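Local atomic coordinates of PA14 domain-containing protein (PDB entry 6QDI), a protein that probably senses plant biomass outside the cell as an RsgI-like anti-sigma factor of the membrane, this piece being its tandem calcium-binding, sugar-recognising PA14 domains. Residues A[160-163]-A[169-172]; A[185-188]-A[193-196]. All blocks are in the same frame, centred on the assembly; numbering follows the deposited sequence.

Interaction 1: A[160-163]-A[169-172]; sequences EYFD and NPKE. With CA (calcium ion), chain F.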
loop_
_atom_site.group_PDB
_atom_site.type_symbol
_atom_site.label_atom_id
_atom_site.label_comp_id
_atom_site.label_asym_id
_atom_site.label_seq_id
_atom_site.Cartn_x
_atom_site.Cartn_y
_atom_site.Cartn_z
ATOM N N GLU A 160 8.473 15.763 -8.013
ATOM C CA GLU A 160 9.361 16.651 -7.258
ATOM C C GLU A 160 8.804 16.625 -5.831
ATOM O O GLU A 160 7.623 16.936 -5.616
ATOM C CB GLU A 160 9.329 18.078 -7.823
ATOM C CG GLU A 160 9.855 18.182 -9.229
ATOM C CD GLU A 160 9.409 19.478 -9.886
ATOM O OE1 GLU A 160 8.322 19.511 -10.480
ATOM O OE2 GLU A 160 10.120 20.485 -9.705
ATOM N N TYR A 161 9.656 16.229 -4.861
ATOM C CA TYR A 161 9.273 16.177 -3.441
ATOM C C TYR A 161 9.887 17.366 -2.710
ATOM O O TYR A 161 11.078 17.619 -2.849
ATOM C CB TYR A 161 9.735 14.884 -2.798
ATOM C CG TYR A 161 9.166 13.580 -3.346
ATOM C CD1 TYR A 161 7.983 13.523 -4.066
ATOM C CD2 TYR A 161 9.798 12.378 -3.105
ATOM C CE1 TYR A 161 7.457 12.334 -4.549
ATOM C CE2 TYR A 161 9.298 11.183 -3.573
ATOM C CZ TYR A 161 8.126 11.140 -4.310
ATOM O OH TYR A 161 7.673 9.940 -4.750
ATOM N N PHE A 162 9.029 18.051 -1.952
ATOM C CA PHE A 162 9.365 19.289 -1.240
ATOM C C PHE A 162 9.243 19.115 0.257
ATOM O O PHE A 162 8.295 18.484 0.761
ATOM C CB PHE A 162 8.394 20.380 -1.683
ATOM C CG PHE A 162 8.524 20.728 -3.160
ATOM C CD1 PHE A 162 9.485 21.642 -3.591
ATOM C CD2 PHE A 162 7.675 20.168 -4.092
ATOM C CE1 PHE A 162 9.599 21.982 -4.938
ATOM C CE2 PHE A 162 7.771 20.516 -5.434
ATOM C CZ PHE A 162 8.736 21.412 -5.853
ATOM N N ASP A 163 10.215 19.685 0.980
ATOM C CA ASP A 163 10.249 19.560 2.433
ATOM C C ASP A 163 9.297 20.490 3.147
ATOM O O ASP A 163 8.989 20.284 4.323
ATOM C CB ASP A 163 11.678 19.802 2.944
ATOM C CG ASP A 163 12.258 18.702 3.812
ATOM O OD1 ASP A 163 11.604 17.679 4.041
ATOM O OD2 ASP A 163 13.433 18.872 4.236
ATOM N N ASN A 169 11.525 24.212 -0.959
ATOM C CA ASN A 169 12.576 23.384 -0.351
ATOM C C ASN A 169 12.634 21.995 -0.985
ATOM O O ASN A 169 12.444 20.969 -0.314
ATOM C CB ASN A 169 12.479 23.325 1.173
ATOM C CG ASN A 169 13.815 22.998 1.831
ATOM O OD1 ASN A 169 14.853 22.936 1.168
ATOM N ND2 ASN A 169 13.791 22.746 3.133
ATOM N N PRO A 170 12.873 21.941 -2.296
ATOM C CA PRO A 170 12.908 20.655 -2.990
ATOM C C PRO A 170 14.052 19.771 -2.470
ATOM O O PRO A 170 15.162 20.240 -2.242
ATOM C CB PRO A 170 13.203 21.044 -4.449
ATOM C CG PRO A 170 13.899 22.379 -4.342
ATOM C CD PRO A 170 13.196 23.058 -3.215
ATOM N N LYS A 171 13.781 18.478 -2.361
ATOM C CA LYS A 171 14.797 17.495 -1.888
ATOM C C LYS A 171 15.009 16.317 -2.829
ATOM O O LYS A 171 16.025 15.657 -2.726
ATOM C CB LYS A 171 14.457 16.973 -0.501
ATOM C CG LYS A 171 14.441 18.013 0.616
ATOM C CD LYS A 171 15.829 18.635 0.880
ATOM C CE LYS A 171 15.757 19.729 1.907
ATOM N NZ LYS A 171 17.099 20.215 2.271
ATOM N N GLU A 172 14.091 16.040 -3.753
ATOM C CA GLU A 172 14.250 14.860 -4.576
ATOM C C GLU A 172 13.380 15.000 -5.819
ATOM O O GLU A 172 12.304 15.635 -5.753
ATOM C CB GLU A 172 13.819 13.629 -3.793
ATOM C CG GLU A 172 14.271 12.290 -4.361
ATOM C CD GLU A 172 13.871 11.143 -3.465
ATOM O OE1 GLU A 172 14.410 11.088 -2.370
ATOM O OE2 GLU A 172 12.963 10.350 -3.815
HETATM CA CA CA F . 8.432 19.476 6.436
HETATM O O HOH W 1 9.255 17.481 5.484
HETATM O O HOH W 2 10.695 20.232 6.753
HETATM O O HOH W 3 7.690 21.614 7.071
#
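Tyr161 and Glu172 form an antiparallel hydrogen-bonded pair where strands 157-162 and 170-176 make a beta hairpin, and a classic beta bulge follows at once: Tyr161 is opposed by two residues, Lys171 and Glu172, which shifts the register by one before Phe162 meets Pro170 as a non-hydrogen-bonded pair. Tyr161 N reaches Glu172 O at 2.9 Å, and Tyr161 O takes the amide of Lys171. Beyond the bulge Asp163 N closes the ladder on Asn169 O at 2.9 Å, standing 40° above that carbonyl's plane.

On one face of the sheet the Tyr161 ring and the extended Glu172 side chain run side by side, ring and carboxylate planes 50° apart. OE2 of Glu172 lies obliquely off the ring, 3.8 Å from Tyr161 CE2, and is held by Tyr159 OH, while Ser189 and Ser191 bind OE1. The tyrosine hydroxyl is bonded to Asp176 and to Arg40 of the first PA14 domain. On the other face Phe162 lays its CD1-CE1 side against Pro170, with CE1 3.8 Å from Pro170 CB.

Past the strand end, the Asp163 carboxylate crosses the lysine chain. Lys171 bends at chi2 (-65°), which brings CE to 3.4 Å from Asp163 OD2; NZ stays 4.4 Å from OD2, too far for a salt bridge. OD1 instead accepts from Asn193 N and from a water that is itself a calcium ligand. The ion is bound directly by Asp163 O, at 2.3 Å. Asp163 thus serves the metal twice, through its carbonyl in the first shell and through its carboxylate in the second. Since its amide is tied to Asn169, the hairpin fixes this ligand's backbone, and the lysine ammonium may slightly stabilise the carboxylate's negative charge.

Interaction 2: A[185-188]-A[193-196]; sequences VGSP and NQDQ. With CA (calcium ion), chain F.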
loop_
_atom_site.group_PDB
_atom_site.type_symbol
_atom_site.label_atom_id
_atom_site.label_comp_id
_atom_site.label_asym_id
_atom_site.label_seq_id
_atom_site.Cartn_x
_atom_site.Cartn_y
_atom_site.Cartn_z
ATOM N N VAL A 185 1.740 8.652 8.537
ATOM C CA VAL A 185 2.432 9.847 8.986
ATOM C C VAL A 185 3.869 9.909 8.445
ATOM O O VAL A 185 4.635 10.815 8.817
ATOM C CB VAL A 185 2.360 10.038 10.517
ATOM C CG1 VAL A 185 0.927 10.279 10.920
ATOM C CG2 VAL A 185 2.999 8.881 11.249
ATOM N N GLY A 186 4.223 9.012 7.531
ATOM C CA GLY A 186 5.524 9.057 6.866
ATOM C C GLY A 186 5.592 10.107 5.741
ATOM O O GLY A 186 4.601 10.715 5.377
ATOM N N SER A 187 6.806 10.256 5.238
ATOM C CA SER A 187 7.064 11.154 4.123
ATOM C C SER A 187 7.305 10.367 2.853
ATOM O O SER A 187 7.451 9.144 2.873
ATOM C CB SER A 187 8.261 12.043 4.447
ATOM O OG SER A 187 7.932 12.834 5.560
ATOM N N PRO A 188 7.400 11.053 1.687
ATOM C CA PRO A 188 7.510 10.278 0.443
ATOM C C PRO A 188 8.867 9.651 0.198
ATOM O O PRO A 188 8.972 8.791 -0.676
ATOM C CB PRO A 188 7.144 11.335 -0.645
ATOM C CG PRO A 188 6.265 12.297 0.083
ATOM C CD PRO A 188 6.958 12.435 1.421
ATOM N N ASN A 193 11.906 15.328 5.511
ATOM C CA ASN A 193 11.772 15.264 6.953
ATOM C C ASN A 193 10.399 14.705 7.356
ATOM O O ASN A 193 9.364 15.047 6.758
ATOM C CB ASN A 193 11.974 16.633 7.567
ATOM C CG ASN A 193 12.151 16.559 9.065
ATOM O OD1 ASN A 193 12.997 15.852 9.576
ATOM N ND2 ASN A 193 11.314 17.244 9.751
ATOM N N GLN A 194 10.391 13.855 8.380
ATOM C CA GLN A 194 9.177 13.126 8.795
ATOM C C GLN A 194 8.376 13.958 9.810
ATOM O O GLN A 194 8.276 13.637 11.006
ATOM C CB GLN A 194 9.560 11.770 9.319
ATOM C CG GLN A 194 8.420 10.796 9.339
ATOM C CD GLN A 194 8.894 9.469 9.884
ATOM O OE1 GLN A 194 8.951 9.297 11.106
ATOM N NE2 GLN A 194 9.303 8.554 9.015
ATOM N N ASP A 195 7.836 15.091 9.322
ATOM C CA ASP A 195 7.097 16.073 10.137
ATOM C C ASP A 195 5.662 16.301 9.677
ATOM O O ASP A 195 5.026 17.228 10.143
ATOM C CB ASP A 195 7.860 17.429 10.214
ATOM C CG ASP A 195 8.015 18.112 8.873
ATOM O OD1 ASP A 195 7.435 17.680 7.892
ATOM O OD2 ASP A 195 8.813 19.091 8.807
ATOM N N GLN A 196 5.171 15.469 8.746
ATOM C CA GLN A 196 3.795 15.547 8.253
ATOM C C GLN A 196 3.448 16.854 7.584
ATOM O O GLN A 196 2.310 17.159 7.407
ATOM C CB GLN A 196 2.730 15.178 9.321
ATOM C CG GLN A 196 2.936 13.794 9.944
ATOM C CD GLN A 196 4.023 13.797 11.007
ATOM O OE1 GLN A 196 4.017 14.631 11.913
ATOM N NE2 GLN A 196 4.892 12.836 10.950
HETATM CA CA CA F . 8.432 19.476 6.436
HETATM O O HOH W 4 5.952 13.016 7.511
HETATM O O HOH W 5 9.134 8.778 6.111
HETATM O O HOH W 1 9.255 17.481 5.484
HETATM O O HOH W 2 10.695 20.232 6.753
HETATM O O HOH W 3 7.690 21.614 7.071
#
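Asn193 opens the second half of a calcium-binding loop in the PA14 domain, the long connection between strands 180-184 and 198-207 that folds back on itself. Its carbonyl accepts the hydroxyl of Ser187, OG lying 2.9 Å from Asn193 O and well above the carbonyl plane; a calcium-bound water donates to the same oxygen. The Asn193 side chain turns to the metal side, where ND2 makes a weak bond to Asp195 OD2.

The chain turns sharply at Gln194 in an inverse gamma turn. Its CG sits 3.8 Å from Val185 O, and its extended chain carries NE2 to Glu43 and to a water that also receives Ser187 N.

The CB of Asp195 leaves the backbone away from 185-188, and the carboxylate chelates the calcium with both oxygens, OD1 at 2.5 Å and OD2 at 2.4 Å. Asp163 O, Lys197 O and three waters complete the site.

Gln196 swings back to Val185. The bend at chi2 (79°) turns its amide back to the valine carbonyl, with Gln196 CG 3.8 Å from Val185 CB. A further water joins the two segments, donating to Val185 O and Ser187 OG and accepting from Gln196 N. Val185 O therefore holds two donors, water and amide: Gln196 NE2 lies 2.9 Å from Val185 O, on a lone pair in the carbonyl plane, with an N-H...O angle of 174°.

Overall arrangement
Both interactions serve one calcium ion of the second PA14 domain: 160-163 supplies the carbonyl of Asp163, 193-196 the bidentate carboxylate of Asp195, and Lys197 O, just beyond, the remaining protein ligand. Their centres are 12 Å apart and they follow each other in the chain. Two direct contacts join them, Asp163 OD1 to Asn193 N at 2.8 Å, a probable hydrogen bond, and the packing of Tyr161 CE2 on Pro188 CB at 3.6 Å. Three metal-bound waters are common to both. Interaction 2 further approaches the first domain: the side chains of Gln194 and Thr114, a ligand residue of a calcium site there, are about 3 Å apart.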